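PDB 3R4R: putative fimbrium tip subunit Fim1F, which probably forms part of the tip of fimbriae, the filamentous cell-surface appendages that mediate adhesion and biofilm formation. Local coordinates for residues F52-Y65 with N107-Y120. Sequence-based numbering, arbitrary orientation.
Sequences FDKDGKRIYFKNFY and NNANNSPFDNLTTY
Arg58 and the turn at 114-117 illustrate how one side chain can tie an irregular loop to a strand. One edge of its guanidinium meets two carbonyls: Arg58 NH2 donates an almost straight bond (2.8 Å, 177°) to Asp115 O, within the guanidinium plane, while Arg58 NH1 makes a weak bond to Phe114 O and a further one to Tyr127 OH. Leu117 O sits over one face, 3.0 Å from Arg58 CZ, and Phe61 CD1, from the same strand, lies over the opposite face. With CG anti to the backbone N (chi1 -167°) the chain heads toward 107-120, and a bend at chi3 turns the guanidinium.

Backbone bonds join the loop to the end of the 53-56 turn. Tyr120 N donates to Gly56 O at 2.9 Å and Arg58 N to Thr118 O at 3.1 Å, flanking a single Lys57-Thr119 bridge.

Side-chain polar bonds take over farther along. Asn63 ND2 meets the syn lone pair of Asp115 OD1 at 3.0 Å, amide and carboxylate nearly coplanar; Ser112 OG approaches the same oxygen from above the carboxylate plane, and Asn63 OD1 is bound by His48. At the far end Tyr65 OH bonds to Asn108 O (3.1 Å), with Asn107 ND2, itself held by Cys47 O, over the ring face.

The ring-ring pair across the contact is Phe52 with Tyr120, T-shaped with planes at 71°: the edge of Tyr120 is turned toward the face of Phe52, over which Tyr120 CB also makes a CH-pi contact.

Together these bonds fasten a long inter-strand loop, shaped by two overlapping type I turns and the Ser112 ST turn, along strand 58-65, which pairs with strand 46-52 in the N-terminal beta domain of this FimA/Mfa1-family fimbrillin.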
# COMPACT_ATOMS: atom_id res chain seq x y z
N PHE A 52 -16.50 1.15 13.25
CA PHE A 52 -17.49 2.22 13.07
C PHE A 52 -18.90 1.70 13.04
O PHE A 52 -19.13 0.60 12.52
CB PHE A 52 -17.25 2.98 11.75
CG PHE A 52 -15.87 3.52 11.55
CD1 PHE A 52 -15.55 4.81 11.97
CD2 PHE A 52 -14.89 2.77 10.90
CE1 PHE A 52 -14.26 5.32 11.78
CE2 PHE A 52 -13.61 3.28 10.70
CZ PHE A 52 -13.30 4.55 11.14
N ASP A 53 -19.88 2.53 13.48
CA ASP A 53 -21.29 2.17 13.40
C ASP A 53 -21.83 2.50 11.97
O ASP A 53 -21.05 2.92 11.11
CB ASP A 53 -22.14 2.87 14.49
CG ASP A 53 -22.16 4.40 14.54
OD1 ASP A 53 -21.87 5.04 13.51
OD2 ASP A 53 -22.60 4.95 15.58
N LYS A 54 -23.14 2.30 11.73
CA LYS A 54 -23.77 2.55 10.44
C LYS A 54 -23.66 4.04 10.01
O LYS A 54 -23.61 4.31 8.81
CB LYS A 54 -25.27 2.13 10.46
CG LYS A 54 -26.19 2.89 11.41
CD LYS A 54 -27.65 2.51 11.16
CE LYS A 54 -28.64 3.31 11.96
NZ LYS A 54 -30.05 2.92 11.64
N ASP A 55 -23.59 4.97 10.98
CA ASP A 55 -23.54 6.42 10.75
C ASP A 55 -22.09 6.94 10.54
O ASP A 55 -21.91 8.15 10.31
CB ASP A 55 -24.18 7.13 11.96
CG ASP A 55 -25.60 6.66 12.32
OD1 ASP A 55 -26.34 6.26 11.40
OD2 ASP A 55 -25.97 6.73 13.52
N GLY A 56 -21.09 6.04 10.58
CA GLY A 56 -19.67 6.36 10.42
C GLY A 56 -18.96 6.86 11.67
O GLY A 56 -17.85 7.41 11.60
N LYS A 57 -19.57 6.67 12.83
CA LYS A 57 -18.99 7.13 14.09
C LYS A 57 -18.07 6.03 14.62
O LYS A 57 -18.50 4.87 14.73
CB LYS A 57 -20.12 7.49 15.10
CG LYS A 57 -19.65 8.10 16.40
CD LYS A 57 -20.84 8.40 17.32
CE LYS A 57 -20.44 9.02 18.64
NZ LYS A 57 -21.63 9.33 19.49
N ARG A 58 -16.82 6.38 14.96
CA ARG A 58 -15.91 5.37 15.47
C ARG A 58 -16.33 5.01 16.88
O ARG A 58 -16.49 5.90 17.71
CB ARG A 58 -14.44 5.83 15.41
CG ARG A 58 -13.44 4.68 15.65
CD ARG A 58 -12.01 5.15 15.67
NE ARG A 58 -11.75 6.11 16.75
CZ ARG A 58 -10.61 6.77 16.90
NH1 ARG A 58 -9.64 6.64 16.01
NH2 ARG A 58 -10.46 7.63 17.90
N ILE A 59 -16.58 3.71 17.12
CA ILE A 59 -17.01 3.20 18.42
C ILE A 59 -15.81 2.54 19.13
O ILE A 59 -15.76 2.54 20.35
CB ILE A 59 -18.22 2.22 18.32
CG1 ILE A 59 -17.88 0.92 17.53
CG2 ILE A 59 -19.49 2.93 17.78
CD1 ILE A 59 -18.89 -0.22 17.63
N TYR A 60 -14.83 2.02 18.38
CA TYR A 60 -13.66 1.35 18.94
C TYR A 60 -12.44 1.55 18.06
O TYR A 60 -12.57 1.63 16.83
CB TYR A 60 -13.97 -0.16 19.09
CG TYR A 60 -12.83 -1.06 19.53
CD1 TYR A 60 -12.59 -1.30 20.88
CD2 TYR A 60 -12.03 -1.72 18.60
CE1 TYR A 60 -11.54 -2.13 21.29
CE2 TYR A 60 -10.97 -2.54 19.01
CZ TYR A 60 -10.76 -2.78 20.36
OH TYR A 60 -9.75 -3.62 20.79
N PHE A 61 -11.24 1.58 18.68
CA PHE A 61 -9.99 1.58 17.95
C PHE A 61 -8.91 0.93 18.82
O PHE A 61 -8.96 1.06 20.05
CB PHE A 61 -9.54 2.99 17.46
CG PHE A 61 -8.71 3.78 18.44
CD1 PHE A 61 -9.31 4.60 19.39
CD2 PHE A 61 -7.32 3.69 18.42
CE1 PHE A 61 -8.54 5.30 20.31
CE2 PHE A 61 -6.56 4.37 19.37
CZ PHE A 61 -7.17 5.18 20.30
N LYS A 62 -7.89 0.32 18.20
CA LYS A 62 -6.78 -0.26 18.94
C LYS A 62 -5.58 -0.26 18.04
O LYS A 62 -5.70 -0.42 16.81
CB LYS A 62 -7.12 -1.68 19.45
CG LYS A 62 -6.02 -2.42 20.18
CD LYS A 62 -6.56 -3.62 20.95
CE LYS A 62 -5.50 -4.54 21.53
NZ LYS A 62 -4.53 -3.86 22.42
N ASN A 63 -4.41 -0.01 18.64
CA ASN A 63 -3.12 -0.00 17.98
C ASN A 63 -2.36 -1.22 18.43
O ASN A 63 -2.11 -1.37 19.64
CB ASN A 63 -2.36 1.30 18.26
CG ASN A 63 -3.05 2.51 17.69
OD1 ASN A 63 -3.51 2.53 16.53
ND2 ASN A 63 -3.10 3.56 18.47
N PHE A 64 -2.09 -2.13 17.47
CA PHE A 64 -1.33 -3.38 17.65
C PHE A 64 0.09 -3.24 17.21
O PHE A 64 0.36 -2.51 16.26
CB PHE A 64 -1.95 -4.54 16.87
CG PHE A 64 -3.36 -4.89 17.26
CD1 PHE A 64 -4.45 -4.25 16.67
CD2 PHE A 64 -3.61 -5.92 18.16
CE1 PHE A 64 -5.75 -4.61 17.00
CE2 PHE A 64 -4.91 -6.29 18.48
CZ PHE A 64 -5.98 -5.64 17.89
N TYR A 65 1.01 -3.96 17.87
CA TYR A 65 2.43 -3.95 17.55
C TYR A 65 2.91 -5.40 17.34
O TYR A 65 2.10 -6.32 17.46
CB TYR A 65 3.22 -3.20 18.64
CG TYR A 65 2.84 -1.73 18.65
CD1 TYR A 65 3.44 -0.82 17.78
CD2 TYR A 65 1.81 -1.26 19.47
CE1 TYR A 65 3.06 0.53 17.77
CE2 TYR A 65 1.44 0.09 19.47
CZ TYR A 65 2.06 0.98 18.60
OH TYR A 65 1.69 2.30 18.58
N ASN A 107 1.69 3.33 12.38
CA ASN A 107 1.72 3.74 13.79
C ASN A 107 3.03 4.41 14.17
O ASN A 107 4.04 4.25 13.50
CB ASN A 107 1.50 2.53 14.76
CG ASN A 107 0.19 1.79 14.70
OD1 ASN A 107 -0.73 2.13 13.96
ND2 ASN A 107 0.08 0.73 15.50
N ASN A 108 3.00 5.18 15.27
CA ASN A 108 4.14 5.78 15.93
C ASN A 108 4.63 4.76 16.97
O ASN A 108 4.07 3.66 17.04
CB ASN A 108 3.74 7.15 16.54
CG ASN A 108 3.24 8.22 15.60
OD1 ASN A 108 2.31 8.97 15.94
ND2 ASN A 108 3.84 8.37 14.44
N ALA A 109 5.60 5.10 17.80
CA ALA A 109 6.12 4.16 18.79
C ALA A 109 5.05 3.58 19.74
O ALA A 109 5.07 2.37 19.96
CB ALA A 109 7.17 4.85 19.64
N ASN A 110 4.14 4.43 20.32
CA ASN A 110 3.13 4.04 21.32
C ASN A 110 1.67 4.32 20.90
O ASN A 110 0.73 3.96 21.62
CB ASN A 110 3.38 4.84 22.63
CG ASN A 110 4.81 4.94 23.09
OD1 ASN A 110 5.33 6.05 23.27
ND2 ASN A 110 5.51 3.80 23.20
N ASN A 111 1.48 5.01 19.80
CA ASN A 111 0.14 5.41 19.35
C ASN A 111 0.12 5.51 17.84
O ASN A 111 1.13 5.23 17.21
CB ASN A 111 -0.27 6.77 20.01
CG ASN A 111 0.50 8.04 19.61
OD1 ASN A 111 1.56 8.01 18.99
ND2 ASN A 111 -0.03 9.19 19.99
N SER A 112 -1.02 5.93 17.23
CA SER A 112 -1.06 6.10 15.78
C SER A 112 -1.43 7.54 15.42
O SER A 112 -2.08 8.23 16.23
CB SER A 112 -2.03 5.13 15.12
OG SER A 112 -3.36 5.62 15.11
N PRO A 113 -1.12 8.00 14.19
CA PRO A 113 -1.57 9.35 13.78
C PRO A 113 -3.12 9.45 13.55
O PRO A 113 -3.60 10.53 13.23
CB PRO A 113 -0.81 9.58 12.45
CG PRO A 113 -0.47 8.26 11.96
CD PRO A 113 -0.33 7.35 13.12
N PHE A 114 -3.88 8.34 13.73
CA PHE A 114 -5.33 8.28 13.46
C PHE A 114 -6.18 8.26 14.74
O PHE A 114 -7.42 8.22 14.66
CB PHE A 114 -5.62 6.99 12.66
CG PHE A 114 -4.56 6.65 11.64
CD1 PHE A 114 -4.45 7.37 10.46
CD2 PHE A 114 -3.67 5.61 11.85
CE1 PHE A 114 -3.43 7.10 9.55
CE2 PHE A 114 -2.66 5.33 10.93
CZ PHE A 114 -2.55 6.08 9.79
N ASP A 115 -5.51 8.30 15.91
CA ASP A 115 -6.15 8.20 17.22
C ASP A 115 -7.18 9.31 17.51
O ASP A 115 -8.13 9.05 18.25
CB ASP A 115 -5.10 8.25 18.33
CG ASP A 115 -4.23 7.03 18.42
OD1 ASP A 115 -4.41 6.12 17.59
OD2 ASP A 115 -3.41 6.95 19.33
N ASN A 116 -7.01 10.50 16.95
CA ASN A 116 -7.92 11.61 17.19
C ASN A 116 -9.02 11.70 16.11
O ASN A 116 -9.81 12.65 16.13
CB ASN A 116 -7.15 12.95 17.25
CG ASN A 116 -6.27 13.21 16.04
OD1 ASN A 116 -5.75 12.29 15.38
ND2 ASN A 116 -6.03 14.49 15.78
N LEU A 117 -9.08 10.74 15.16
CA LEU A 117 -10.08 10.72 14.08
C LEU A 117 -11.35 10.04 14.61
O LEU A 117 -11.37 8.84 14.88
CB LEU A 117 -9.52 10.04 12.82
CG LEU A 117 -8.20 10.59 12.27
CD1 LEU A 117 -7.75 9.79 11.06
CD2 LEU A 117 -8.31 12.08 11.90
N THR A 118 -12.40 10.83 14.85
CA THR A 118 -13.61 10.38 15.53
C THR A 118 -14.72 9.91 14.55
O THR A 118 -15.70 9.31 15.01
CB THR A 118 -14.14 11.53 16.40
OG1 THR A 118 -14.31 12.66 15.56
CG2 THR A 118 -13.16 11.91 17.50
N THR A 119 -14.57 10.17 13.24
CA THR A 119 -15.53 9.73 12.21
C THR A 119 -14.79 9.20 10.99
O THR A 119 -13.69 9.65 10.72
CB THR A 119 -16.51 10.86 11.78
OG1 THR A 119 -15.81 11.94 11.15
CG2 THR A 119 -17.40 11.34 12.92
N TYR A 120 -15.43 8.30 10.22
CA TYR A 120 -14.86 7.78 8.98
C TYR A 120 -14.87 8.87 7.88
O TYR A 120 -13.81 9.20 7.37
CB TYR A 120 -15.61 6.52 8.50
CG TYR A 120 -15.01 5.93 7.24
CD1 TYR A 120 -13.81 5.22 7.28
CD2 TYR A 120 -15.65 6.04 6.02
CE1 TYR A 120 -13.25 4.68 6.12
CE2 TYR A 120 -15.11 5.50 4.86
CZ TYR A 120 -13.91 4.81 4.91
OH TYR A 120 -13.38 4.26 3.77